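Local structure of excinuclease ABC, subunit A. (Deinococcus radiodurans, 2VF7) at residues Q23-R35 against A457-P469. The protein binds DNA and zinc and probably hydrolyses ATP as a UvrA-family ABC ATPase, probably taking part in recognising DNA damage for excision repair. The protein carries 1 engineered substitution. Residues are numbered along the deposited sequence; the frame is centred on the assembly and turned at random.
Sequences QHNLKDISVKVPR and AGEKGGEILYSGP. With ADP (adenosine-5'-diphosphate), chain E.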
# COMPACT_ATOMS: atom_id res chain seq x y z
N GLN A 23 25.56 7.98 0.56
CA GLN A 23 25.02 6.63 0.65
C GLN A 23 26.11 5.63 0.40
O GLN A 23 26.81 5.73 -0.58
CB GLN A 23 23.89 6.44 -0.37
CG GLN A 23 23.11 5.15 -0.22
CD GLN A 23 22.20 5.20 0.97
OE1 GLN A 23 21.93 6.27 1.51
NE2 GLN A 23 21.73 4.03 1.40
N HIS A 24 26.25 4.66 1.29
CA HIS A 24 27.36 3.70 1.29
C HIS A 24 28.71 4.41 1.12
O HIS A 24 29.14 5.17 2.02
CB HIS A 24 27.15 2.59 0.26
CG HIS A 24 25.75 2.08 0.22
ND1 HIS A 24 25.09 1.84 -0.96
CD2 HIS A 24 24.88 1.80 1.22
CE1 HIS A 24 23.85 1.43 -0.68
NE2 HIS A 24 23.71 1.39 0.63
N ASN A 25 29.37 4.19 -0.00
CA ASN A 25 30.71 4.73 -0.14
C ASN A 25 30.76 6.08 -0.87
O ASN A 25 31.83 6.57 -1.20
CB ASN A 25 31.64 3.70 -0.78
CG ASN A 25 31.30 3.43 -2.22
OD1 ASN A 25 30.12 3.32 -2.59
ND2 ASN A 25 32.33 3.32 -3.06
N LEU A 26 29.61 6.69 -1.12
CA LEU A 26 29.60 7.99 -1.76
C LEU A 26 30.31 8.96 -0.80
O LEU A 26 30.15 8.86 0.41
CB LEU A 26 28.17 8.42 -2.08
CG LEU A 26 27.47 7.99 -3.38
CD1 LEU A 26 28.17 6.92 -4.19
CD2 LEU A 26 26.04 7.60 -3.12
N LYS A 27 31.13 9.85 -1.35
CA LYS A 27 31.96 10.72 -0.52
C LYS A 27 31.32 12.07 -0.29
O LYS A 27 31.97 13.09 -0.48
CB LYS A 27 33.34 10.93 -1.16
CG LYS A 27 34.15 9.66 -1.44
CD LYS A 27 34.74 9.08 -0.20
CE LYS A 27 35.32 7.70 -0.47
NZ LYS A 27 36.13 7.27 0.71
N ASP A 28 30.05 12.12 0.09
CA ASP A 28 29.41 13.42 0.35
C ASP A 28 29.54 14.25 -0.93
O ASP A 28 30.15 15.32 -0.91
CB ASP A 28 30.13 14.12 1.51
CG ASP A 28 29.27 15.14 2.22
OD1 ASP A 28 29.85 16.04 2.87
OD2 ASP A 28 28.03 15.05 2.17
N ILE A 29 28.99 13.73 -2.03
CA ILE A 29 29.18 14.31 -3.37
C ILE A 29 28.08 15.30 -3.78
O ILE A 29 26.96 15.30 -3.23
CB ILE A 29 29.33 13.19 -4.50
CG1 ILE A 29 28.02 12.46 -4.75
CG2 ILE A 29 30.42 12.19 -4.17
CD1 ILE A 29 27.13 13.09 -5.82
N SER A 30 28.41 16.15 -4.76
CA SER A 30 27.45 16.99 -5.45
C SER A 30 27.52 16.66 -6.93
O SER A 30 28.60 16.59 -7.50
CB SER A 30 27.78 18.47 -5.27
OG SER A 30 27.65 18.86 -3.93
N VAL A 31 26.36 16.45 -7.55
CA VAL A 31 26.30 16.24 -8.99
C VAL A 31 25.01 16.82 -9.54
O VAL A 31 24.03 16.94 -8.82
CB VAL A 31 26.48 14.72 -9.37
CG1 VAL A 31 25.27 13.91 -9.00
CG2 VAL A 31 26.77 14.57 -10.84
N LYS A 32 25.02 17.21 -10.81
CA LYS A 32 23.81 17.61 -11.52
C LYS A 32 23.64 16.75 -12.77
O LYS A 32 24.63 16.37 -13.41
CB LYS A 32 23.85 19.09 -11.89
CG LYS A 32 24.58 19.39 -13.18
CD LYS A 32 24.77 20.90 -13.44
CE LYS A 32 25.50 21.13 -14.77
NZ LYS A 32 25.39 22.53 -15.26
N VAL A 33 22.39 16.44 -13.12
CA VAL A 33 22.08 15.64 -14.32
C VAL A 33 20.82 16.16 -15.02
O VAL A 33 19.82 16.46 -14.36
CB VAL A 33 21.96 14.09 -14.01
CG1 VAL A 33 23.19 13.58 -13.36
CG2 VAL A 33 20.79 13.80 -13.12
N PRO A 34 20.87 16.24 -16.36
CA PRO A 34 19.72 16.75 -17.11
C PRO A 34 18.51 15.83 -17.02
O PRO A 34 18.65 14.60 -16.93
CB PRO A 34 20.25 16.84 -18.55
CG PRO A 34 21.38 15.93 -18.61
CD PRO A 34 21.99 15.88 -17.25
N ARG A 35 17.33 16.42 -17.00
CA ARG A 35 16.12 15.62 -17.09
C ARG A 35 15.76 15.65 -18.56
O ARG A 35 16.33 16.47 -19.30
CB ARG A 35 15.02 16.13 -16.11
CG ARG A 35 14.05 17.16 -16.65
CD ARG A 35 12.91 17.51 -15.63
NE ARG A 35 13.48 17.90 -14.34
CZ ARG A 35 13.95 19.11 -14.06
NH1 ARG A 35 13.91 20.07 -14.96
NH2 ARG A 35 14.47 19.36 -12.87
N ALA A 457 37.16 0.89 -6.66
CA ALA A 457 36.03 0.30 -5.95
C ALA A 457 36.07 0.57 -4.45
O ALA A 457 37.15 0.63 -3.85
CB ALA A 457 35.93 -1.19 -6.25
N GLY A 458 34.91 0.73 -3.83
CA GLY A 458 34.84 0.87 -2.37
C GLY A 458 35.38 2.16 -1.77
O GLY A 458 35.05 3.25 -2.21
N GLU A 459 36.21 2.02 -0.75
CA GLU A 459 36.77 3.16 -0.02
C GLU A 459 37.68 4.01 -0.92
O GLU A 459 37.97 5.16 -0.60
CB GLU A 459 37.52 2.68 1.24
CG GLU A 459 36.91 1.42 1.89
CD GLU A 459 37.15 1.31 3.39
OE1 GLU A 459 37.86 0.38 3.83
OE2 GLU A 459 36.60 2.15 4.14
N LYS A 460 38.11 3.43 -2.04
CA LYS A 460 38.96 4.10 -3.03
C LYS A 460 38.17 4.59 -4.23
O LYS A 460 38.74 4.97 -5.24
CB LYS A 460 40.07 3.17 -3.51
CG LYS A 460 41.19 2.93 -2.52
CD LYS A 460 42.27 2.09 -3.18
CE LYS A 460 43.58 2.10 -2.43
NZ LYS A 460 44.62 1.38 -3.20
N GLY A 461 36.84 4.58 -4.11
CA GLY A 461 35.96 5.13 -5.13
C GLY A 461 34.95 6.07 -4.51
O GLY A 461 35.24 6.74 -3.52
N GLY A 462 33.75 6.12 -5.09
CA GLY A 462 32.67 6.93 -4.51
C GLY A 462 32.73 8.42 -4.77
O GLY A 462 32.07 9.19 -4.09
N GLU A 463 33.54 8.84 -5.75
CA GLU A 463 33.56 10.25 -6.19
C GLU A 463 33.21 10.45 -7.67
O GLU A 463 33.18 9.50 -8.45
CB GLU A 463 34.88 10.93 -5.83
CG GLU A 463 36.09 10.05 -5.89
CD GLU A 463 37.16 10.47 -4.91
OE1 GLU A 463 37.01 11.52 -4.25
OE2 GLU A 463 38.16 9.74 -4.78
N ILE A 464 32.90 11.69 -8.03
CA ILE A 464 32.43 12.00 -9.37
C ILE A 464 33.62 12.44 -10.16
O ILE A 464 34.26 13.43 -9.83
CB ILE A 464 31.33 13.13 -9.38
CG1 ILE A 464 30.13 12.78 -8.47
CG2 ILE A 464 30.87 13.48 -10.80
CD1 ILE A 464 29.54 11.41 -8.70
N LEU A 465 33.96 11.66 -11.18
CA LEU A 465 35.09 12.01 -12.03
C LEU A 465 34.65 13.00 -13.10
O LEU A 465 35.41 13.89 -13.50
CB LEU A 465 35.68 10.76 -12.66
CG LEU A 465 35.98 9.59 -11.71
CD1 LEU A 465 36.85 8.57 -12.41
CD2 LEU A 465 36.61 10.05 -10.40
N TYR A 466 33.41 12.82 -13.56
CA TYR A 466 32.87 13.59 -14.67
C TYR A 466 31.35 13.62 -14.63
O TYR A 466 30.72 12.63 -14.33
CB TYR A 466 33.38 13.02 -16.00
CG TYR A 466 32.96 13.80 -17.23
CD1 TYR A 466 33.44 15.08 -17.45
CD2 TYR A 466 32.06 13.25 -18.17
CE1 TYR A 466 33.06 15.80 -18.55
CE2 TYR A 466 31.66 13.97 -19.27
CZ TYR A 466 32.17 15.25 -19.46
OH TYR A 466 31.81 16.02 -20.55
N SER A 467 30.76 14.79 -14.90
CA SER A 467 29.35 14.88 -15.25
C SER A 467 29.22 15.80 -16.46
O SER A 467 29.41 17.01 -16.36
CB SER A 467 28.53 15.40 -14.05
OG SER A 467 27.13 15.38 -14.30
N GLY A 468 28.93 15.23 -17.63
CA GLY A 468 28.75 16.00 -18.86
C GLY A 468 28.53 15.06 -20.03
O GLY A 468 28.50 13.84 -19.84
N PRO A 469 28.36 15.61 -21.25
CA PRO A 469 28.30 14.80 -22.48
C PRO A 469 29.50 13.86 -22.59
O PRO A 469 30.59 14.21 -22.13
CB PRO A 469 28.37 15.85 -23.60
CG PRO A 469 27.84 17.10 -22.99
CD PRO A 469 28.22 17.05 -21.54
PB ADP E . 28.40 -0.24 -8.45
O1B ADP E . 29.31 0.50 -9.39
O2B ADP E . 28.78 -1.68 -8.25
O3B ADP E . 26.94 -0.07 -8.81
PA ADP E . 27.80 -0.11 -5.72
O1A ADP E . 27.19 -1.47 -6.04
O2A ADP E . 26.91 0.97 -5.20
O3A ADP E . 28.60 0.45 -7.00
O5' ADP E . 28.90 -0.36 -4.57
C5' ADP E . 29.40 0.64 -3.68
C4' ADP E . 29.30 0.11 -2.26
O4' ADP E . 27.91 0.05 -1.91
C3' ADP E . 29.86 -1.30 -2.04
O3' ADP E . 30.56 -1.38 -0.78
C2' ADP E . 28.59 -2.15 -2.04
O2' ADP E . 28.75 -3.40 -1.37
C1' ADP E . 27.59 -1.23 -1.36
N9 ADP E . 26.18 -1.53 -1.71
C8 ADP E . 25.65 -1.47 -2.94
N7 ADP E . 24.35 -1.81 -2.96
C5 ADP E . 24.03 -2.10 -1.69
C6 ADP E . 22.79 -2.49 -0.99
N6 ADP E . 21.65 -2.68 -1.69
N1 ADP E . 22.86 -2.67 0.34
C2 ADP E . 24.00 -2.49 1.05
N3 ADP E . 25.15 -2.12 0.49
C4 ADP E . 25.23 -1.90 -0.86
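Gly458 O is gripped from opposite faces of its carbonyl plane by Asn25 ND2 at 2.9 Å and by the backbone N of Gly461. The Asn25 bond is nearly straight (168° at the hydrogen), with the oxygen almost in the plane of the side-chain amide. CG of Asn25, set between the backbone N and the carbonyl carbon (chi1 68°), carries the amide between residues 458-462 and the nucleotide: OD1 lies against the ADP ribose, 3.0 Å from C5', while ND2 faces Gly458 and makes a weak bond to Ser47 O of the P-loop. Cut back to an alanine here, the side chain would probably leave Gly458 O with Gly461 N as its one donor of the pair and open a gap beside the ribose. Gly462 CA makes a CA-H...O contact with Asn25 O (3.4 Å), so close that a CB on Gly462 would clash with this oxygen. Gly462 O accepts the backbone N of Lys27 at 3.0 Å. The Lys27 side chain, bent at chi2, runs over Gly461 O and ends with NZ on Glu459 O at 3.1 Å. The contact thus joins two sheets of an ABC-type nucleotide-binding domain: 29-34, an outermost strand of the antiparallel sheet, and 464-468, an outermost strand of the mixed sheet that also holds 38-42, the strand leading into the P-loop. Between them Ile29 and Ile464 cross at about a right angle, CD1 of Ile29 4.0 Å from CG1 of Ile464; the Ile464 side chain also packs on Leu52 of helix 49-69. Farther along, Val31 CG2 leans on Ser467 OG. That hydroxyl donates almost head-on to Lys32 O at 2.8 Å (167° at the oxygen) and is also hydrogen-bonded to Trp449 NE1.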